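Local coordinates for probable porin (Pseudomonas aeruginosa, PDB 2Y0H), which probably forms an outer-membrane beta-barrel channel of the OprD porin family, through which small solutes would cross, at residues Ala290-Arg296 and Asp339-Asn345; Asn247-Met251 and Pro283-Asn287. One frame throughout, in Å; residues are numbered along the deposited sequence.

How the interactions relate
Both interactions fasten one long loop, the connection between strands 259-269 and 300-309, to the inner face of the 18-stranded antiparallel barrel. Along the chain they come in series: 283-287 meets strand 244-256 in interaction 2, and a few residues later 290-296 meets strand 339-351 in interaction 1. Strand 244-256 adjoins 259-269 on one side, and 339-351 lies two strands beyond 300-309 on the other, so the loop is tied to the wall on both sides. The centres of the contacts are about 13 Å apart, and they touch through Thr293 on Pro283 and Phe294 on Asn287. A loop folded inward in this way is consistent with the narrowed channels of OprD-family porins.

Interaction 1 (Ala290-Arg296 and Asp339-Asn345). With C8E ((hydroxyethyloxy)tri(ethyloxy)octane), chain L.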
ATOM      1  N   ALA A 290      -7.674  -4.454   6.744  1.00 30.64           N
ATOM      2  CA  ALA A 290      -7.564  -3.147   7.387  1.00 33.10           C
ATOM      3  C   ALA A 290      -6.642  -3.183   8.604  1.00 34.48           C
ATOM      4  O   ALA A 290      -5.875  -2.262   8.834  1.00 33.79           O
ATOM      5  CB  ALA A 290      -8.934  -2.635   7.773  1.00 35.74           C
ATOM      6  N   TYR A 291      -6.717  -4.259   9.376  1.00 34.38           N
ATOM      7  CA  TYR A 291      -5.892  -4.396  10.569  1.00 30.42           C
ATOM      8  C   TYR A 291      -4.718  -5.361  10.362  1.00 30.14           C
ATOM      9  O   TYR A 291      -3.557  -4.956  10.432  1.00 33.45           O
ATOM     10  CB  TYR A 291      -6.759  -4.809  11.767  1.00 31.79           C
ATOM     11  CG  TYR A 291      -5.990  -5.068  13.045  1.00 32.56           C
ATOM     12  CD1 TYR A 291      -5.100  -4.124  13.548  1.00 35.62           C
ATOM     13  CD2 TYR A 291      -6.169  -6.246  13.759  1.00 30.55           C
ATOM     14  CE1 TYR A 291      -4.400  -4.356  14.714  1.00 37.11           C
ATOM     15  CE2 TYR A 291      -5.473  -6.491  14.923  1.00 31.83           C
ATOM     16  CZ  TYR A 291      -4.588  -5.540  15.398  1.00 39.08           C
ATOM     17  OH  TYR A 291      -3.886  -5.772  16.561  1.00 42.82           O
ATOM     18  N   GLN A 292      -5.007  -6.631  10.094  1.00 31.03           N
ATOM     19  CA  GLN A 292      -3.944  -7.630   9.909  1.00 29.81           C
ATOM     20  C   GLN A 292      -3.547  -7.855   8.454  1.00 29.56           C
ATOM     21  O   GLN A 292      -4.355  -7.667   7.535  1.00 33.17           O
ATOM     22  CB  GLN A 292      -4.328  -8.956  10.558  1.00 30.32           C
ATOM     23  CG  GLN A 292      -4.199  -8.927  12.066  1.00 31.21           C
ATOM     24  CD  GLN A 292      -2.790  -8.559  12.513  1.00 34.10           C
ATOM     25  OE1 GLN A 292      -2.575  -7.532  13.151  1.00 38.19           O
ATOM     26  NE2 GLN A 292      -1.828  -9.398  12.174  1.00 31.16           N
ATOM     27  N   THR A 293      -2.295  -8.242   8.248  1.00 28.69           N
ATOM     28  CA  THR A 293      -1.799  -8.508   6.898  1.00 32.97           C
ATOM     29  C   THR A 293      -1.820 -10.000   6.547  1.00 29.54           C
ATOM     30  O   THR A 293      -1.641 -10.355   5.387  1.00 28.41           O
ATOM     31  CB  THR A 293      -0.364  -7.945   6.670  1.00 27.48           C
ATOM     32  OG1 THR A 293       0.587  -8.739   7.380  1.00 28.93           O
ATOM     33  CG2 THR A 293      -0.255  -6.491   7.137  1.00 27.82           C
ATOM     34  N   PHE A 294      -2.042 -10.859   7.544  1.00 29.23           N
ATOM     35  CA  PHE A 294      -2.097 -12.311   7.332  1.00 26.14           C
ATOM     36  C   PHE A 294      -0.832 -12.852   6.668  1.00 27.49           C
ATOM     37  O   PHE A 294      -0.886 -13.686   5.760  1.00 27.84           O
ATOM     38  CB  PHE A 294      -3.355 -12.684   6.536  1.00 30.45           C
ATOM     39  CG  PHE A 294      -4.617 -12.557   7.334  1.00 28.06           C
ATOM     40  CD1 PHE A 294      -5.203 -11.317   7.530  1.00 26.71           C
ATOM     41  CD2 PHE A 294      -5.189 -13.670   7.931  1.00 24.31           C
ATOM     42  CE1 PHE A 294      -6.357 -11.191   8.292  1.00 24.80           C
ATOM     43  CE2 PHE A 294      -6.351 -13.552   8.697  1.00 25.48           C
ATOM     44  CZ  PHE A 294      -6.927 -12.309   8.880  1.00 25.36           C
ATOM     45  N   THR A 295       0.310 -12.357   7.133  1.00 25.29           N
ATOM     46  CA  THR A 295       1.611 -12.773   6.625  1.00 28.00           C
ATOM     47  C   THR A 295       2.500 -13.279   7.757  1.00 28.06           C
ATOM     48  O   THR A 295       3.720 -13.199   7.672  1.00 29.17           O
ATOM     49  CB  THR A 295       2.322 -11.617   5.890  1.00 28.80           C
ATOM     50  OG1 THR A 295       2.349 -10.451   6.733  1.00 23.61           O
ATOM     51  CG2 THR A 295       1.589 -11.293   4.569  1.00 28.84           C
ATOM     52  N   ARG A 296       1.884 -13.799   8.816  1.00 30.04           N
ATOM     53  CA  ARG A 296       2.635 -14.281   9.981  1.00 30.89           C
ATOM     54  C   ARG A 296       3.342 -15.586   9.639  1.00 27.48           C
ATOM     55  O   ARG A 296       2.996 -16.227   8.645  1.00 26.33           O
ATOM     56  CB  ARG A 296       1.701 -14.437  11.188  1.00 31.06           C
ATOM     57  CG  ARG A 296       1.204 -13.101  11.718  1.00 32.31           C
ATOM     58  CD  ARG A 296       0.020 -13.251  12.646  1.00 33.81           C
ATOM     59  NE  ARG A 296       0.398 -13.868  13.911  1.00 37.00           N
ATOM     60  CZ  ARG A 296      -0.386 -13.893  14.984  1.00 39.66           C
ATOM     61  NH1 ARG A 296      -1.589 -13.333  14.937  1.00 35.23           N
ATOM     62  NH2 ARG A 296       0.032 -14.472  16.103  1.00 32.03           N
ATOM     63  N   ASP A 339      -1.325 -20.606  16.182  1.00 38.07           N
ATOM     64  CA  ASP A 339      -2.399 -19.639  16.354  1.00 36.09           C
ATOM     65  C   ASP A 339      -3.259 -19.653  15.094  1.00 39.35           C
ATOM     66  O   ASP A 339      -2.874 -20.230  14.068  1.00 33.64           O
ATOM     67  CB  ASP A 339      -1.839 -18.238  16.612  1.00 38.08           C
ATOM     68  CG  ASP A 339      -2.824 -17.333  17.343  1.00 43.34           C
ATOM     69  OD1 ASP A 339      -3.993 -17.741  17.534  1.00 37.39           O
ATOM     70  OD2 ASP A 339      -2.423 -16.211  17.735  1.00 38.64           O
ATOM     71  N   SER A 340      -4.430 -19.029  15.186  1.00 34.47           N
ATOM     72  CA  SER A 340      -5.282 -18.807  14.029  1.00 35.06           C
ATOM     73  C   SER A 340      -6.024 -17.503  14.259  1.00 32.25           C
ATOM     74  O   SER A 340      -6.164 -17.054  15.395  1.00 33.28           O
ATOM     75  CB  SER A 340      -6.266 -19.961  13.836  1.00 38.20           C
ATOM     76  OG  SER A 340      -6.950 -20.254  15.041  1.00 43.81           O
ATOM     77  N   GLU A 341      -6.497 -16.892  13.182  1.00 31.11           N
ATOM     78  CA  GLU A 341      -7.103 -15.575  13.277  1.00 30.70           C
ATOM     79  C   GLU A 341      -8.110 -15.369  12.156  1.00 30.50           C
ATOM     80  O   GLU A 341      -8.055 -16.042  11.122  1.00 31.27           O
ATOM     81  CB  GLU A 341      -6.019 -14.479  13.238  1.00 26.18           C
ATOM     82  CG  GLU A 341      -5.230 -14.411  11.920  1.00 27.25           C
ATOM     83  CD  GLU A 341      -3.997 -13.498  11.977  1.00 29.02           C
ATOM     84  OE1 GLU A 341      -3.785 -12.815  12.992  1.00 30.62           O
ATOM     85  OE2 GLU A 341      -3.225 -13.474  11.002  1.00 30.13           O
ATOM     86  N   TRP A 342      -9.027 -14.434  12.362  1.00 27.17           N
ATOM     87  CA  TRP A 342      -9.904 -13.997  11.290  1.00 28.61           C
ATOM     88  C   TRP A 342     -10.197 -12.502  11.372  1.00 31.72           C
ATOM     89  O   TRP A 342     -10.122 -11.899  12.442  1.00 29.16           O
ATOM     90  CB  TRP A 342     -11.201 -14.809  11.248  1.00 26.74           C
ATOM     91  CG  TRP A 342     -12.143 -14.676  12.401  1.00 32.08           C
ATOM     92  CD1 TRP A 342     -12.269 -15.543  13.451  1.00 35.28           C
ATOM     93  CD2 TRP A 342     -13.149 -13.659  12.601  1.00 28.97           C
ATOM     94  NE1 TRP A 342     -13.270 -15.121  14.299  1.00 33.87           N
ATOM     95  CE2 TRP A 342     -13.824 -13.970  13.802  1.00 33.08           C
ATOM     96  CE3 TRP A 342     -13.527 -12.516  11.896  1.00 31.12           C
ATOM     97  CZ2 TRP A 342     -14.859 -13.180  14.310  1.00 33.20           C
ATOM     98  CZ3 TRP A 342     -14.560 -11.726  12.399  1.00 35.36           C
ATOM     99  CH2 TRP A 342     -15.215 -12.066  13.595  1.00 36.20           C
ATOM    100  N   GLU A 343     -10.517 -11.906  10.232  1.00 28.70           N
ATOM    101  CA  GLU A 343     -10.867 -10.502  10.208  1.00 26.94           C
ATOM    102  C   GLU A 343     -11.990 -10.268   9.214  1.00 28.81           C
ATOM    103  O   GLU A 343     -12.030 -10.880   8.148  1.00 29.52           O
ATOM    104  CB  GLU A 343      -9.654  -9.638   9.857  1.00 25.79           C
ATOM    105  CG  GLU A 343      -9.894  -8.127  10.005  1.00 29.45           C
ATOM    106  CD  GLU A 343      -8.620  -7.272   9.831  1.00 28.80           C
ATOM    107  OE1 GLU A 343      -7.508  -7.768  10.124  1.00 28.01           O
ATOM    108  OE2 GLU A 343      -8.741  -6.100   9.403  1.00 32.73           O
ATOM    109  N   ARG A 344     -12.915  -9.395   9.581  1.00 28.62           N
ATOM    110  CA  ARG A 344     -13.900  -8.910   8.641  1.00 32.31           C
ATOM    111  C   ARG A 344     -13.769  -7.394   8.527  1.00 31.52           C
ATOM    112  O   ARG A 344     -13.541  -6.715   9.520  1.00 31.56           O
ATOM    113  CB  ARG A 344     -15.309  -9.301   9.085  1.00 34.65           C
ATOM    114  CG  ARG A 344     -16.419  -8.589   8.324  1.00 38.89           C
ATOM    115  CD  ARG A 344     -17.382  -9.590   7.721  1.00 44.91           C
ATOM    116  NE  ARG A 344     -17.604 -10.713   8.630  1.00 51.73           N
ATOM    117  CZ  ARG A 344     -18.410 -11.735   8.366  1.00 54.58           C
ATOM    118  NH1 ARG A 344     -19.078 -11.760   7.217  1.00 53.97           N
ATOM    119  NH2 ARG A 344     -18.550 -12.720   9.249  1.00 49.75           N
ATOM    120  N   ASN A 345     -13.888  -6.888   7.302  1.00 31.79           N
ATOM    121  CA  ASN A 345     -13.861  -5.457   7.019  1.00 27.70           C
ATOM    122  C   ASN A 345     -15.109  -5.119   6.238  1.00 31.06           C
ATOM    123  O   ASN A 345     -15.404  -5.765   5.233  1.00 32.08           O
ATOM    124  CB  ASN A 345     -12.660  -5.081   6.143  1.00 29.62           C
ATOM    125  CG  ASN A 345     -11.334  -5.165   6.870  1.00 30.51           C
ATOM    126  OD1 ASN A 345     -10.274  -5.160   6.239  1.00 32.79           O
ATOM    127  ND2 ASN A 345     -11.381  -5.235   8.189  1.00 30.10           N
TER
HETATM  128  C7  C8E L1400     -11.507 -19.604  12.916  1.00 49.26           C
HETATM  129  C8  C8E L1400     -10.285 -19.731  13.824  1.00 48.55           C
HETATM  130  O9  C8E L1400      -9.952 -18.463  14.365  1.00 49.74           O
HETATM  131  C10 C8E L1400     -10.887 -18.006  15.328  1.00 50.09           C
HETATM  132  C11 C8E L1400     -10.164 -17.485  16.571  1.00 45.12           C
HETATM  133  O12 C8E L1400     -10.965 -17.652  17.723  1.00 47.27           O
HETATM  134  O   HOH W   1      -1.702 -11.247  10.558  1.00 32.91           O
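An inward-folded loop of the porin barrel meets the wall here, Ala290-Arg296 lying over strand residues Asp339-Asn345, whose alternate side chains rise to it. Glu343 presents both carboxylate oxygens to consecutive backbone amides: OE2 accepts from Tyr291 N at 2.7 Å and OE1 from Gln292 N at 2.7 Å, each through the syn lone pair. With CG anti to the backbone N (chi1 -172°) and the chain extended beyond it, the carboxylate reaches the backbone of the loop with both oxygens, crossing the Tyr291 and Gln292 side chains at about a right angle. Asn345 ND2 adds a third bond, 3.0 Å to the anti lone pair of Glu343 OE2, and together the three should hold the carboxylate's rotation. The amide oxygen of Asn345 in turn takes Ala290 N at 2.7 Å and is shared with Arg323.

Alternation along this barrel strand turns Asp339, Glu341, Glu343 and Asn345 to the loop and Trp342 the other way, the edge of its indole meeting a detergent molecule, CD1 lying 3.4 Å from C10 of that C8E. Between the polar groups sits the Phe294 ring, with Glu341 OE2 over one face near the rim and Glu343 CB at the edge. CE2 of the ring packs on Glu341 CG at 3.5 Å. Glu341 OE1 pairs with Arg296 NH1 at 3.0 Å, the donor standing above the carboxylate plane, and is also hydrogen-bonded to Tyr369 OH. A water joins Glu341 OE2 to Gln292 NE2 and, weakly, to Phe294 N. The Arg296 chain, bent at chi3 (70°), carries NH2 to a long, weak salt bridge with Asp339 OD2, their planes nearly perpendicular.

Interaction 2 (Asn247-Met251 and Pro283-Asn287); sequences NLNAM and PYVAN. With C8E ((hydroxyethyloxy)tri(ethyloxy)octane), chain M.
Asn247 begins the contact from strand 244-256, its ND2 lying 3.4 Å from Val285 CG1 as the two side chains cross at about a right angle. Leu248, next along, points to the other side of the barrel wall and has its CB against C2 of a C8E detergent. Asn249 returns to the interior and makes the one hydrogen bond between the segments: OD1 accepts from Ala286 N at 2.8 Å, nearly straight (167°), with the donor well above the carbonyl plane. With CG between backbone N and carbonyl carbon (chi1 68°), this amide is directed at the loop backbone. Asn249 ND2 gives a hydrogen to Asn247 OD1 at 2.9 Å; the Asn247 amide thus helps to orient the one that takes Ala286 N. The Ala250 carbonyl oxygen packs against the Ala286 methyl, O to CB 3.5 Å, while Ala250 CB faces the detergent. Met251 closes the run, its CB 4.2 Å from Ala286 CB and its bent chain (chi2 79°) bringing CE to 3.3 Å from Ala286 O. Between the two segments one amide bond and the fit of the Ala286 methyl do the holding, and Gln266, Gln303 and Ser301 add polar ties to the same part of the loop.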
ATOM      1  N   ASN A 247       6.359 -16.338  -0.301  1.00 28.52           N
ATOM      2  CA  ASN A 247       5.011 -15.822  -0.153  1.00 29.06           C
ATOM      3  C   ASN A 247       4.262 -16.074  -1.460  1.00 30.89           C
ATOM      4  O   ASN A 247       4.606 -15.475  -2.483  1.00 29.08           O
ATOM      5  CB  ASN A 247       5.083 -14.318   0.170  1.00 29.19           C
ATOM      6  CG  ASN A 247       3.715 -13.625   0.122  1.00 30.00           C
ATOM      7  OD1 ASN A 247       2.712 -14.214  -0.290  1.00 27.57           O
ATOM      8  ND2 ASN A 247       3.684 -12.362   0.545  1.00 29.22           N
ATOM      9  N   LEU A 248       3.279 -16.985  -1.427  1.00 29.62           N
ATOM     10  CA  LEU A 248       2.404 -17.271  -2.579  1.00 28.79           C
ATOM     11  C   LEU A 248       0.993 -16.757  -2.300  1.00 28.20           C
ATOM     12  O   LEU A 248       0.338 -17.194  -1.354  1.00 29.35           O
ATOM     13  CB  LEU A 248       2.305 -18.773  -2.849  1.00 31.51           C
ATOM     14  CG  LEU A 248       3.518 -19.593  -3.286  1.00 38.17           C
ATOM     15  CD1 LEU A 248       4.760 -19.220  -2.510  1.00 40.91           C
ATOM     16  CD2 LEU A 248       3.211 -21.073  -3.103  1.00 43.68           C
ATOM     17  N   ASN A 249       0.518 -15.832  -3.118  1.00 26.51           N
ATOM     18  CA  ASN A 249      -0.817 -15.294  -2.915  1.00 27.09           C
ATOM     19  C   ASN A 249      -1.481 -14.915  -4.232  1.00 28.40           C
ATOM     20  O   ASN A 249      -0.809 -14.507  -5.187  1.00 29.03           O
ATOM     21  CB  ASN A 249      -0.812 -14.123  -1.916  1.00 25.82           C
ATOM     22  CG  ASN A 249      -0.111 -12.888  -2.456  1.00 26.58           C
ATOM     23  OD1 ASN A 249      -0.744 -11.995  -3.007  1.00 26.47           O
ATOM     24  ND2 ASN A 249       1.205 -12.833  -2.292  1.00 27.52           N
ATOM     25  N   ALA A 250      -2.800 -15.073  -4.277  1.00 26.43           N
ATOM     26  CA  ALA A 250      -3.561 -14.831  -5.497  1.00 28.26           C
ATOM     27  C   ALA A 250      -4.937 -14.273  -5.166  1.00 29.25           C
ATOM     28  O   ALA A 250      -5.548 -14.644  -4.172  1.00 30.62           O
ATOM     29  CB  ALA A 250      -3.688 -16.117  -6.319  1.00 27.07           C
ATOM     30  N   MET A 251      -5.413 -13.364  -6.001  1.00 30.04           N
ATOM     31  CA  MET A 251      -6.779 -12.870  -5.882  1.00 31.47           C
ATOM     32  C   MET A 251      -7.515 -13.127  -7.191  1.00 27.35           C
ATOM     33  O   MET A 251      -7.061 -12.695  -8.245  1.00 27.71           O
ATOM     34  CB  MET A 251      -6.776 -11.372  -5.564  1.00 30.36           C
ATOM     35  CG  MET A 251      -8.121 -10.825  -5.150  1.00 30.90           C
ATOM     36  SD  MET A 251      -8.476 -11.230  -3.439  1.00 31.94           S
ATOM     37  CE  MET A 251      -8.329  -9.619  -2.675  1.00 44.92           C
ATOM     38  N   PRO A 283       2.279  -4.415   2.796  1.00 25.04           N
ATOM     39  CA  PRO A 283       2.717  -5.631   2.102  1.00 24.31           C
ATOM     40  C   PRO A 283       1.831  -5.819   0.867  1.00 27.86           C
ATOM     41  O   PRO A 283       0.607  -5.748   0.973  1.00 27.45           O
ATOM     42  CB  PRO A 283       2.434  -6.748   3.121  1.00 26.34           C
ATOM     43  CG  PRO A 283       1.982  -6.071   4.390  1.00 27.73           C
ATOM     44  CD  PRO A 283       1.501  -4.713   4.008  1.00 25.23           C
ATOM     45  N   TYR A 284       2.439  -6.024  -0.292  1.00 24.48           N
ATOM     46  CA  TYR A 284       1.696  -6.105  -1.539  1.00 25.31           C
ATOM     47  C   TYR A 284       1.097  -7.514  -1.712  1.00 26.60           C
ATOM     48  O   TYR A 284       1.584  -8.311  -2.510  1.00 25.81           O
ATOM     49  CB  TYR A 284       2.639  -5.751  -2.696  1.00 27.62           C
ATOM     50  CG  TYR A 284       1.942  -5.533  -4.015  1.00 30.23           C
ATOM     51  CD1 TYR A 284       1.020  -4.505  -4.171  1.00 35.10           C
ATOM     52  CD2 TYR A 284       2.191  -6.367  -5.100  1.00 28.42           C
ATOM     53  CE1 TYR A 284       0.369  -4.305  -5.387  1.00 39.51           C
ATOM     54  CE2 TYR A 284       1.553  -6.172  -6.319  1.00 28.63           C
ATOM     55  CZ  TYR A 284       0.645  -5.146  -6.454  1.00 36.24           C
ATOM     56  OH  TYR A 284       0.009  -4.953  -7.661  1.00 45.37           O
ATOM     57  N   VAL A 285       0.054  -7.814  -0.938  1.00 26.29           N
ATOM     58  CA  VAL A 285      -0.477  -9.168  -0.840  1.00 24.15           C
ATOM     59  C   VAL A 285      -1.995  -9.244  -0.962  1.00 26.89           C
ATOM     60  O   VAL A 285      -2.713  -8.369  -0.489  1.00 25.98           O
ATOM     61  CB  VAL A 285      -0.057  -9.854   0.480  1.00 28.11           C
ATOM     62  CG1 VAL A 285       1.464  -9.839   0.629  1.00 29.69           C
ATOM     63  CG2 VAL A 285      -0.738  -9.201   1.684  1.00 24.69           C
ATOM     64  N   ALA A 286      -2.463 -10.311  -1.602  1.00 26.93           N
ATOM     65  CA  ALA A 286      -3.891 -10.575  -1.792  1.00 27.48           C
ATOM     66  C   ALA A 286      -4.748 -10.416  -0.537  1.00 23.53           C
ATOM     67  O   ALA A 286      -5.762  -9.741  -0.566  1.00 25.63           O
ATOM     68  CB  ALA A 286      -4.085 -11.966  -2.383  1.00 22.29           C
ATOM     69  N   ASN A 287      -4.346 -11.039   0.561  1.00 24.18           N
ATOM     70  CA  ASN A 287      -5.195 -11.080   1.748  1.00 24.02           C
ATOM     71  C   ASN A 287      -4.946  -9.960   2.764  1.00 28.61           C
ATOM     72  O   ASN A 287      -5.297 -10.079   3.942  1.00 28.41           O
ATOM     73  CB  ASN A 287      -5.153 -12.471   2.392  1.00 23.73           C
ATOM     74  CG  ASN A 287      -5.890 -13.510   1.554  1.00 28.95           C
ATOM     75  OD1 ASN A 287      -6.433 -13.174   0.504  1.00 27.66           O
ATOM     76  ND2 ASN A 287      -5.912 -14.772   2.010  1.00 25.10           N
TER
HETATM   77  C1  C8E M1401      -1.219 -20.052  -3.832  1.00 43.96           C
HETATM   78  C2  C8E M1401      -1.096 -18.704  -4.547  1.00 39.61           C
HETATM   79  C3  C8E M1401      -0.972 -18.897  -6.058  1.00 43.20           C
HETATM   80  C4  C8E M1401       0.494 -18.950  -6.489  1.00 42.34           C